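Local coordinates for protein DyP-type peroxidase (Pleurotus ostreatus PC15, PDB 6FSK) that is a heme peroxidase of the dye-decolorizing family that probably uses hydrogen peroxide to oxidise dyes and manganese(II), at residues G188-Q200 and I348-F360. The protein carries 1 engineered substitution. Numbering follows the deposited sequence.
Sequences GYLDGISHPAVEQ and IDNRRIIRRGIQF. Engineered in segment 188-200: Tyr189 (natural residue Phe). Unlike the reference sequence in segment 188-200: His195 (reference Asn). With HEM (protoporphyrin IX containing Fe), chain C.
Arg355 lays its guanidinium beneath His195, whose CE1 stands over one face 3.8 Å from NH2, while the opposite face rests on the heme, CZ 3.5 Å from HEM C3D. Segment 188-200 starts with the GXXDG motif of DyP-type peroxidases, Gly188 to Gly192, in which Tyr189 is engineered; Arg355 comes from an edge strand, 354-360, of the antiparallel sheet. The chain of Arg355 bends at chi3 (-63°), turning the flat group along the porphyrin. There NH1 and NH2 both donate to HEM O2A, which also receives the backbone N-H groups of Gly192 and Ile193. At the guanidinium edge, NH2 donates to Ser194 O (3.0 Å); the oxygen lies almost in the guanidinium plane, whereas the nitrogen stands 40° above the carbonyl plane. NH1 makes a weak bond, part of a salt bridge, to Asp191 OD1 (3.1 Å), the two planes turned 40° apart. This Asp-Arg pair beside the heme is consistent with the distal pair of the family. The other propionate is held by Ser194 OG, 2.6 Å from HEM O2D, and by a water on Arg352 NH2. A second water lies in the guanidinium plane, accepts from Arg355 NE and bridges to Ile353 O. Farther along, Arg352 spreads its guanidinium under Pro196, with CB above its centre; Pro196 CG meets Ile354 CG1 at 3.8 Å, and Pro196 CD presses to 3.2 Å from Ile353 O.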
ATOM      1  N   GLY A 188     -13.719   4.692  -6.274  1.00  9.48           N
ATOM      2  CA  GLY A 188     -14.177   6.047  -6.218  1.00 10.30           C
ATOM      3  C   GLY A 188     -13.728   6.852  -5.069  1.00 10.33           C
ATOM      4  O   GLY A 188     -14.015   8.080  -5.059  1.00 12.81           O
ATOM      5  N   TYR A 189     -12.847   6.324  -4.200  1.00  9.66           N
ATOM      6  CA  TYR A 189     -12.527   6.983  -2.897  1.00 10.56           C
ATOM      7  C   TYR A 189     -11.190   7.676  -3.048  1.00 11.14           C
ATOM      8  O   TYR A 189     -10.214   7.109  -3.554  1.00 10.62           O
ATOM      9  CB  TYR A 189     -12.471   5.949  -1.781  1.00 10.84           C
ATOM     10  CG  TYR A 189     -13.866   5.442  -1.513  1.00 11.44           C
ATOM     11  CD1 TYR A 189     -14.385   4.431  -2.272  1.00 11.85           C
ATOM     12  CD2 TYR A 189     -14.649   5.941  -0.477  1.00 11.17           C
ATOM     13  CE1 TYR A 189     -15.715   4.006  -2.178  1.00 12.76           C
ATOM     14  CE2 TYR A 189     -15.957   5.530  -0.345  1.00 12.30           C
ATOM     15  CZ  TYR A 189     -16.496   4.568  -1.183  1.00 12.32           C
ATOM     16  OH  TYR A 189     -17.819   4.072  -1.103  1.00 13.92           O
ATOM     17  N   LEU A 190     -11.065   8.928  -2.608  1.00 11.39           N
ATOM     18  CA  LEU A 190      -9.776   9.620  -2.598  1.00 11.07           C
ATOM     19  C   LEU A 190      -8.781   8.818  -1.772  1.00 11.86           C
ATOM     20  O   LEU A 190      -9.060   8.360  -0.703  1.00 12.33           O
ATOM     21  CB  LEU A 190      -9.943  11.030  -2.018  1.00 12.21           C
ATOM     22  CG  LEU A 190      -8.661  11.870  -1.867  1.00 13.06           C
ATOM     23  CD1 LEU A 190      -8.174  12.099  -3.297  1.00 15.52           C
ATOM     24  CD2 LEU A 190      -8.964  13.211  -1.194  1.00 14.23           C
ATOM     25  N   ASP A 191      -7.595   8.570  -2.340  1.00 13.81           N
ATOM     26  CA  ASP A 191      -6.558   7.693  -1.782  1.00 14.10           C
ATOM     27  C   ASP A 191      -5.310   8.524  -1.627  1.00 14.97           C
ATOM     28  O   ASP A 191      -5.098   9.507  -2.332  1.00 18.29           O
ATOM     29  CB  ASP A 191      -6.319   6.558  -2.804  1.00 19.51           C
ATOM     30  CG  ASP A 191      -5.579   5.326  -2.228  1.00 23.63           C
ATOM     31  OD1 ASP A 191      -5.471   5.138  -1.005  1.00 21.15           O
ATOM     32  OD2 ASP A 191      -5.066   4.538  -3.068  1.00 24.87           O
ATOM     33  N   GLY A 192      -4.501   8.151  -0.673  1.00 14.95           N
ATOM     34  CA  GLY A 192      -3.253   8.875  -0.432  1.00 15.47           C
ATOM     35  C   GLY A 192      -3.270   9.933   0.633  1.00 15.78           C
ATOM     36  O   GLY A 192      -2.430  10.807   0.616  1.00 19.92           O
ATOM     37  N   ILE A 193      -4.250   9.913   1.537  1.00 13.12           N
ATOM     38  CA  ILE A 193      -4.497  10.988   2.464  1.00 12.39           C
ATOM     39  C   ILE A 193      -3.584  10.810   3.677  1.00 12.85           C
ATOM     40  O   ILE A 193      -2.947  11.742   4.163  1.00 14.55           O
ATOM     41  CB  ILE A 193      -5.966  11.046   2.899  1.00 13.00           C
ATOM     42  CG1 ILE A 193      -6.853  11.270   1.643  1.00 13.07           C
ATOM     43  CG2 ILE A 193      -6.216  12.042   4.024  1.00 13.30           C
ATOM     44  CD1 ILE A 193      -8.322  11.069   1.868  1.00 12.23           C
ATOM     45  N   SER A 194      -3.688   9.625   4.295  1.00 11.66           N
ATOM     46  CA  SER A 194      -3.085   9.427   5.603  1.00 11.27           C
ATOM     47  C   SER A 194      -1.804   8.596   5.564  1.00 12.53           C
ATOM     48  O   SER A 194      -1.860   7.399   5.311  1.00 13.06           O
ATOM     49  CB  SER A 194      -4.072   8.778   6.610  1.00 10.26           C
ATOM     50  OG  SER A 194      -3.496   8.622   7.927  1.00 11.29           O
ATOM     51  N   HIS A 195      -0.660   9.218   5.915  1.00 11.70           N
ATOM     52  CA  HIS A 195       0.614   8.531   6.017  1.00 12.56           C
ATOM     53  C   HIS A 195       1.280   8.930   7.315  1.00 12.04           C
ATOM     54  O   HIS A 195       0.973   9.991   7.847  1.00 13.31           O
ATOM     55  CB  HIS A 195       1.597   8.887   4.936  1.00 13.89           C
ATOM     56  CG  HIS A 195       1.068   8.663   3.562  1.00 14.98           C
ATOM     57  ND1 HIS A 195       0.910   7.381   3.057  1.00 15.90           N
ATOM     58  CD2 HIS A 195       0.623   9.525   2.629  1.00 18.48           C
ATOM     59  CE1 HIS A 195       0.363   7.474   1.847  1.00 17.26           C
ATOM     60  NE2 HIS A 195       0.173   8.767   1.563  1.00 18.04           N
ATOM     61  N   PRO A 196       2.180   8.099   7.827  1.00 11.99           N
ATOM     62  CA  PRO A 196       2.857   8.530   9.037  1.00 11.45           C
ATOM     63  C   PRO A 196       3.829   9.659   8.707  1.00 13.00           C
ATOM     64  O   PRO A 196       4.520   9.629   7.649  1.00 15.65           O
ATOM     65  CB  PRO A 196       3.655   7.316   9.451  1.00 12.66           C
ATOM     66  CG  PRO A 196       3.879   6.572   8.116  1.00 13.78           C
ATOM     67  CD  PRO A 196       2.550   6.717   7.456  1.00 12.79           C
ATOM     68  N   ALA A 197       3.931  10.607   9.613  1.00 11.79           N
ATOM     69  CA  ALA A 197       5.058  11.550   9.510  1.00 11.80           C
ATOM     70  C   ALA A 197       6.302  10.872  10.071  1.00 11.95           C
ATOM     71  O   ALA A 197       6.222  10.138  11.051  1.00 14.38           O
ATOM     72  CB  ALA A 197       4.754  12.811  10.277  1.00 13.76           C
ATOM     73  N   VAL A 198       7.486  11.200   9.515  1.00 11.42           N
ATOM     74  CA  VAL A 198       8.708  10.536   9.877  1.00 12.14           C
ATOM     75  C   VAL A 198       9.631  11.585  10.473  1.00 12.11           C
ATOM     76  O   VAL A 198       9.985  12.592   9.843  1.00 13.71           O
ATOM     77  CB  VAL A 198       9.361   9.917   8.635  1.00 13.18           C
ATOM     78  CG1 VAL A 198      10.674   9.308   8.980  1.00 14.12           C
ATOM     79  CG2 VAL A 198       8.372   8.859   8.089  1.00 13.23           C
ATOM     80  N   GLU A 199       9.989  11.363  11.727  1.00 12.16           N
ATOM     81  CA  GLU A 199      10.940  12.234  12.399  1.00 13.26           C
ATOM     82  C   GLU A 199      12.210  12.330  11.563  1.00 13.36           C
ATOM     83  O   GLU A 199      12.712  11.365  10.953  1.00 14.05           O
ATOM     84  CB  GLU A 199      11.262  11.760  13.808  1.00 13.17           C
ATOM     85  CG  GLU A 199      10.125  11.754  14.772  1.00 13.49           C
ATOM     86  CD  GLU A 199      10.637  11.608  16.219  1.00 14.12           C
ATOM     87  OE1 GLU A 199      11.511  12.521  16.569  1.00 15.70           O
ATOM     88  OE2 GLU A 199      10.232  10.723  16.993  1.00 15.44           O
ATOM     89  N   GLN A 200      12.800  13.531  11.645  1.00 14.78           N
ATOM     90  CA  GLN A 200      14.048  13.830  10.918  1.00 16.36           C
ATOM     91  C   GLN A 200      13.843  13.957   9.402  1.00 16.11           C
ATOM     92  O   GLN A 200      14.857  14.060   8.643  1.00 18.15           O
ATOM     93  CB  GLN A 200      15.191  12.890  11.260  1.00 20.22           C
ATOM     94  CG  GLN A 200      15.375  12.714  12.774  1.00 26.88           C
ATOM     95  CD  GLN A 200      16.608  11.953  13.101  1.00 29.89           C
ATOM     96  OE1 GLN A 200      16.598  10.724  13.324  1.00 31.41           O
ATOM     97  NE2 GLN A 200      17.724  12.676  13.087  1.00 34.39           N
ATOM     98  N   ILE A 348       2.013   1.325  18.346  1.00 12.65           N
ATOM     99  CA  ILE A 348       1.886   0.664  17.049  1.00 12.09           C
ATOM    100  C   ILE A 348       2.659   1.409  15.964  1.00 12.04           C
ATOM    101  O   ILE A 348       2.366   1.319  14.759  1.00 10.06           O
ATOM    102  CB  ILE A 348       0.391   0.540  16.641  1.00 13.54           C
ATOM    103  CG1 ILE A 348      -0.322   1.887  16.606  1.00 15.69           C
ATOM    104  CG2 ILE A 348      -0.270  -0.472  17.611  1.00 14.61           C
ATOM    105  CD1 ILE A 348      -1.745   1.806  15.994  1.00 15.53           C
ATOM    106  N   ASP A 349       3.757   2.127  16.331  1.00 11.03           N
ATOM    107  CA  ASP A 349       4.603   2.749  15.271  1.00 11.70           C
ATOM    108  C   ASP A 349       5.177   1.722  14.300  1.00 10.86           C
ATOM    109  O   ASP A 349       5.310   2.052  13.144  1.00 11.06           O
ATOM    110  CB  ASP A 349       5.717   3.612  15.895  1.00 12.42           C
ATOM    111  CG  ASP A 349       5.154   4.840  16.654  1.00 14.33           C
ATOM    112  OD1 ASP A 349       3.954   5.090  16.693  1.00 13.25           O
ATOM    113  OD2 ASP A 349       6.021   5.558  17.180  1.00 15.74           O
ATOM    114  N   ASN A 350       5.438   0.505  14.790  1.00 10.52           N
ATOM    115  CA  ASN A 350       5.920  -0.539  13.914  1.00 10.95           C
ATOM    116  C   ASN A 350       4.874  -1.134  13.022  1.00 10.84           C
ATOM    117  O   ASN A 350       5.231  -1.918  12.160  1.00 11.72           O
ATOM    118  CB  ASN A 350       6.663  -1.627  14.697  1.00 10.93           C
ATOM    119  CG  ASN A 350       5.744  -2.513  15.515  1.00 13.74           C
ATOM    120  OD1 ASN A 350       4.584  -2.185  15.821  1.00 14.82           O
ATOM    121  ND2 ASN A 350       6.338  -3.563  16.068  1.00 16.21           N
ATOM    122  N   ARG A 351       3.645  -0.733  13.112  1.00 10.89           N
ATOM    123  CA  ARG A 351       2.592  -1.186  12.208  1.00 10.93           C
ATOM    124  C   ARG A 351       2.359  -0.174  11.126  1.00 10.87           C
ATOM    125  O   ARG A 351       1.563  -0.436  10.231  1.00 11.02           O
ATOM    126  CB  ARG A 351       1.320  -1.338  12.988  1.00 10.90           C
ATOM    127  CG  ARG A 351       1.455  -2.211  14.250  1.00 11.63           C
ATOM    128  CD  ARG A 351       1.555  -3.639  13.895  1.00 14.72           C
ATOM    129  NE  ARG A 351       1.671  -4.440  15.123  1.00 16.16           N
ATOM    130  CZ  ARG A 351       2.450  -5.490  15.277  1.00 14.62           C
ATOM    131  NH1 ARG A 351       3.324  -5.828  14.346  1.00 14.44           N
ATOM    132  NH2 ARG A 351       2.409  -6.168  16.400  1.00 17.92           N
ATOM    133  N   ARG A 352       3.077   0.939  11.121  1.00 10.47           N
ATOM    134  CA  ARG A 352       2.826   1.986  10.145  1.00  9.01           C
ATOM    135  C   ARG A 352       3.525   1.653   8.843  1.00  9.83           C
ATOM    136  O   ARG A 352       4.598   1.034   8.821  1.00  9.45           O
ATOM    137  CB  ARG A 352       3.283   3.375  10.666  1.00 10.15           C
ATOM    138  CG  ARG A 352       2.594   3.723  11.968  1.00 10.06           C
ATOM    139  CD  ARG A 352       1.114   3.777  11.941  1.00  9.08           C
ATOM    140  NE  ARG A 352       0.567   4.704  10.928  1.00  9.72           N
ATOM    141  CZ  ARG A 352       0.401   5.984  11.074  1.00 10.60           C
ATOM    142  NH1 ARG A 352       0.824   6.635  12.202  1.00 12.92           N
ATOM    143  NH2 ARG A 352      -0.100   6.684  10.085  1.00 11.58           N
ATOM    144  N   ILE A 353       2.908   2.115   7.746  1.00  9.04           N
ATOM    145  CA  ILE A 353       3.447   1.950   6.409  1.00  9.05           C
ATOM    146  C   ILE A 353       3.266   3.184   5.619  1.00  8.82           C
ATOM    147  O   ILE A 353       2.329   3.965   5.845  1.00  9.90           O
ATOM    148  CB  ILE A 353       2.770   0.737   5.657  1.00  8.98           C
ATOM    149  CG1 ILE A 353       1.237   0.966   5.507  1.00  9.53           C
ATOM    150  CG2 ILE A 353       3.068  -0.568   6.332  1.00 10.14           C
ATOM    151  CD1 ILE A 353       0.582  -0.090   4.636  1.00  8.79           C
ATOM    152  N   ILE A 354       4.201   3.390   4.656  1.00  9.02           N
ATOM    153  CA  ILE A 354       4.065   4.477   3.739  1.00  9.36           C
ATOM    154  C   ILE A 354       3.619   3.865   2.427  1.00  9.13           C
ATOM    155  O   ILE A 354       4.324   3.063   1.860  1.00 10.51           O
ATOM    156  CB  ILE A 354       5.376   5.280   3.539  1.00 10.74           C
ATOM    157  CG1 ILE A 354       5.717   6.041   4.823  1.00 11.92           C
ATOM    158  CG2 ILE A 354       5.249   6.195   2.364  1.00 12.69           C
ATOM    159  CD1 ILE A 354       7.103   6.658   4.738  1.00 13.21           C
ATOM    160  N   ARG A 355       2.479   4.331   1.900  1.00  9.21           N
ATOM    161  CA  ARG A 355       1.926   3.783   0.629  1.00  9.52           C
ATOM    162  C   ARG A 355       2.226   4.654  -0.554  1.00  9.86           C
ATOM    163  O   ARG A 355       2.195   5.905  -0.477  1.00 10.66           O
ATOM    164  CB  ARG A 355       0.426   3.640   0.741  1.00 10.10           C
ATOM    165  CG  ARG A 355       0.012   2.610   1.730  1.00 11.26           C
ATOM    166  CD  ARG A 355      -1.467   2.693   2.113  1.00 11.47           C
ATOM    167  NE  ARG A 355      -1.777   3.969   2.779  1.00 11.68           N
ATOM    168  CZ  ARG A 355      -2.733   4.791   2.359  1.00 10.23           C
ATOM    169  NH1 ARG A 355      -3.548   4.489   1.335  1.00 10.15           N
ATOM    170  NH2 ARG A 355      -2.878   5.929   2.963  1.00 10.44           N
ATOM    171  N   ARG A 356       2.563   4.031  -1.680  1.00 10.55           N
ATOM    172  CA  ARG A 356       2.885   4.745  -2.915  1.00 11.22           C
ATOM    173  C   ARG A 356       2.039   4.114  -4.072  1.00 13.45           C
ATOM    174  O   ARG A 356       2.609   3.908  -5.150  1.00 15.51           O
ATOM    175  CB  ARG A 356       4.365   4.710  -3.250  1.00 11.93           C
ATOM    176  CG  ARG A 356       5.266   5.228  -2.197  1.00 11.64           C
ATOM    177  CD  ARG A 356       5.165   6.738  -2.024  1.00 12.42           C
ATOM    178  NE  ARG A 356       6.115   7.221  -1.060  1.00 12.82           N
ATOM    179  CZ  ARG A 356       5.945   8.229  -0.202  1.00 14.05           C
ATOM    180  NH1 ARG A 356       4.834   8.894  -0.132  1.00 14.96           N
ATOM    181  NH2 ARG A 356       6.955   8.559   0.624  1.00 15.28           N
ATOM    182  N   GLY A 357       0.771   3.838  -3.843  1.00 14.92           N
ATOM    183  CA  GLY A 357      -0.091   3.209  -4.890  1.00 13.95           C
ATOM    184  C   GLY A 357      -0.294   4.046  -6.103  1.00 15.81           C
ATOM    185  O   GLY A 357      -0.193   5.309  -6.085  1.00 17.82           O
ATOM    186  N   ILE A 358      -0.533   3.363  -7.188  1.00 11.33           N
ATOM    187  CA  ILE A 358      -1.047   4.028  -8.359  1.00 10.05           C
ATOM    188  C   ILE A 358      -2.108   3.081  -8.960  1.00 10.58           C
ATOM    189  O   ILE A 358      -1.945   1.864  -8.982  1.00 10.36           O
ATOM    190  CB  ILE A 358       0.081   4.358  -9.414  1.00 10.39           C
ATOM    191  CG1 ILE A 358      -0.429   5.258 -10.551  1.00 12.58           C
ATOM    192  CG2 ILE A 358       0.789   3.136  -9.963  1.00 11.88           C
ATOM    193  CD1 ILE A 358       0.650   5.837 -11.465  1.00 12.70           C
ATOM    194  N   GLN A 359      -3.107   3.685  -9.559  1.00  9.77           N
ATOM    195  CA  GLN A 359      -4.147   2.955 -10.181  1.00 10.19           C
ATOM    196  C   GLN A 359      -3.678   2.319 -11.499  1.00 10.31           C
ATOM    197  O   GLN A 359      -2.677   2.735 -12.066  1.00  9.81           O
ATOM    198  CB  GLN A 359      -5.323   3.867 -10.489  1.00 10.55           C
ATOM    199  CG  GLN A 359      -5.890   4.746  -9.355  1.00 11.39           C
ATOM    200  CD  GLN A 359      -5.289   6.131  -9.299  1.00 12.50           C
ATOM    201  OE1 GLN A 359      -4.109   6.302  -9.512  1.00 10.81           O
ATOM    202  NE2 GLN A 359      -6.092   7.099  -9.032  1.00 12.39           N
ATOM    203  N   PHE A 360      -4.444   1.306 -11.958  1.00  8.51           N
ATOM    204  CA  PHE A 360      -4.266   0.852 -13.332  1.00  9.41           C
ATOM    205  C   PHE A 360      -5.594   0.584 -13.977  1.00  8.64           C
ATOM    206  O   PHE A 360      -6.576   0.255 -13.283  1.00  9.37           O
ATOM    207  CB  PHE A 360      -3.314  -0.328 -13.467  1.00  9.29           C
ATOM    208  CG  PHE A 360      -3.915  -1.637 -12.994  1.00  8.98           C
ATOM    209  CD1 PHE A 360      -3.843  -2.028 -11.667  1.00  8.75           C
ATOM    210  CD2 PHE A 360      -4.554  -2.500 -13.901  1.00 10.45           C
ATOM    211  CE1 PHE A 360      -4.375  -3.260 -11.253  1.00  9.75           C
ATOM    212  CE2 PHE A 360      -5.067  -3.717 -13.472  1.00 10.73           C
ATOM    213  CZ  PHE A 360      -4.954  -4.093 -12.169  1.00  9.85           C
TER
HETATM  214  CHA HEM C 501      -6.154   3.862   3.508  1.00  9.86           C
HETATM  215  CHB HEM C 501      -8.248   2.075  -0.450  1.00  8.76           C
HETATM  216  CHC HEM C 501      -5.373  -1.775  -0.153  1.00  8.84           C
HETATM  217  CHD HEM C 501      -3.476  -0.145   3.997  1.00  8.61           C
HETATM  218  C1A HEM C 501      -6.993   3.750   2.398  1.00  9.30           C
HETATM  219  C2A HEM C 501      -7.957   4.715   1.969  1.00  9.75           C
HETATM  220  C3A HEM C 501      -8.509   4.246   0.841  1.00  9.96           C
HETATM  221  C4A HEM C 501      -7.941   2.952   0.619  1.00  9.12           C
HETATM  222  CMA HEM C 501      -9.612   4.874   0.060  1.00 10.35           C
HETATM  223  CAA HEM C 501      -8.289   6.004   2.704  1.00  9.79           C
HETATM  224  CBA HEM C 501      -7.544   7.266   2.289  1.00 11.28           C
HETATM  225  CGA HEM C 501      -6.090   7.245   2.681  1.00 12.05           C
HETATM  226  O1A HEM C 501      -5.758   7.436   3.852  1.00 12.34           O
HETATM  227  O2A HEM C 501      -5.242   7.058   1.772  1.00 13.22           O
HETATM  228  C1B HEM C 501      -7.665   0.840  -0.748  1.00 10.33           C
HETATM  229  C2B HEM C 501      -7.931   0.044  -1.858  1.00 10.51           C
HETATM  230  C3B HEM C 501      -7.115  -1.043  -1.835  1.00  8.52           C
HETATM  231  C4B HEM C 501      -6.331  -0.886  -0.602  1.00  8.47           C
HETATM  232  CMB HEM C 501      -8.984   0.309  -2.904  1.00 11.73           C
HETATM  233  CAB HEM C 501      -6.956  -2.221  -2.716  1.00  9.00           C
HETATM  234  CBB HEM C 501      -7.335  -2.233  -3.976  1.00  8.64           C
HETATM  235  C1C HEM C 501      -4.657  -1.774   1.004  1.00  8.59           C
HETATM  236  C2C HEM C 501      -3.784  -2.744   1.515  1.00  9.24           C
HETATM  237  C3C HEM C 501      -3.254  -2.324   2.700  1.00  9.19           C
HETATM  238  C4C HEM C 501      -3.770  -0.993   2.911  1.00  7.88           C
HETATM  239  CMC HEM C 501      -3.475  -4.039   0.812  1.00 10.22           C
HETATM  240  CAC HEM C 501      -2.360  -2.972   3.699  1.00  8.70           C
HETATM  241  CBC HEM C 501      -2.277  -4.307   3.875  1.00  9.94           C
HETATM  242  C1D HEM C 501      -4.030   1.130   4.147  1.00  8.40           C
HETATM  243  C2D HEM C 501      -3.534   2.040   5.226  1.00  8.41           C
HETATM  244  C3D HEM C 501      -4.279   3.196   5.041  1.00  8.91           C
HETATM  245  C4D HEM C 501      -5.201   2.913   3.953  1.00  9.28           C
HETATM  246  CMD HEM C 501      -2.468   1.804   6.220  1.00  8.16           C
HETATM  247  CAD HEM C 501      -4.261   4.463   5.888  1.00  9.28           C
HETATM  248  CBD HEM C 501      -5.139   4.378   7.095  1.00  9.78           C
HETATM  249  CGD HEM C 501      -4.995   5.595   7.975  1.00  9.52           C
HETATM  250  O1D HEM C 501      -6.092   6.121   8.286  1.00 10.65           O
HETATM  251  O2D HEM C 501      -3.896   6.045   8.231  1.00 11.04           O
HETATM  252  NA  HEM C 501      -7.049   2.591   1.622  1.00  9.36           N
HETATM  253  NB  HEM C 501      -6.757   0.232   0.053  1.00  8.58           N
HETATM  254  NC  HEM C 501      -4.733  -0.737   1.966  1.00  8.57           N
HETATM  255  ND  HEM C 501      -5.055   1.668   3.486  1.00  8.41           N
HETATM  256 FE   HEM C 501      -5.958   0.919   1.833  1.00  9.01          FE
HETATM  257  O   HOH W   1      -1.290   5.544   7.614  1.00 10.86           O
HETATM  258  O   HOH W   2       0.115   5.065   4.706  1.00 14.77           O
HETATM  259  O   HOH W   3      -1.381   9.491   9.367  1.00 16.07           O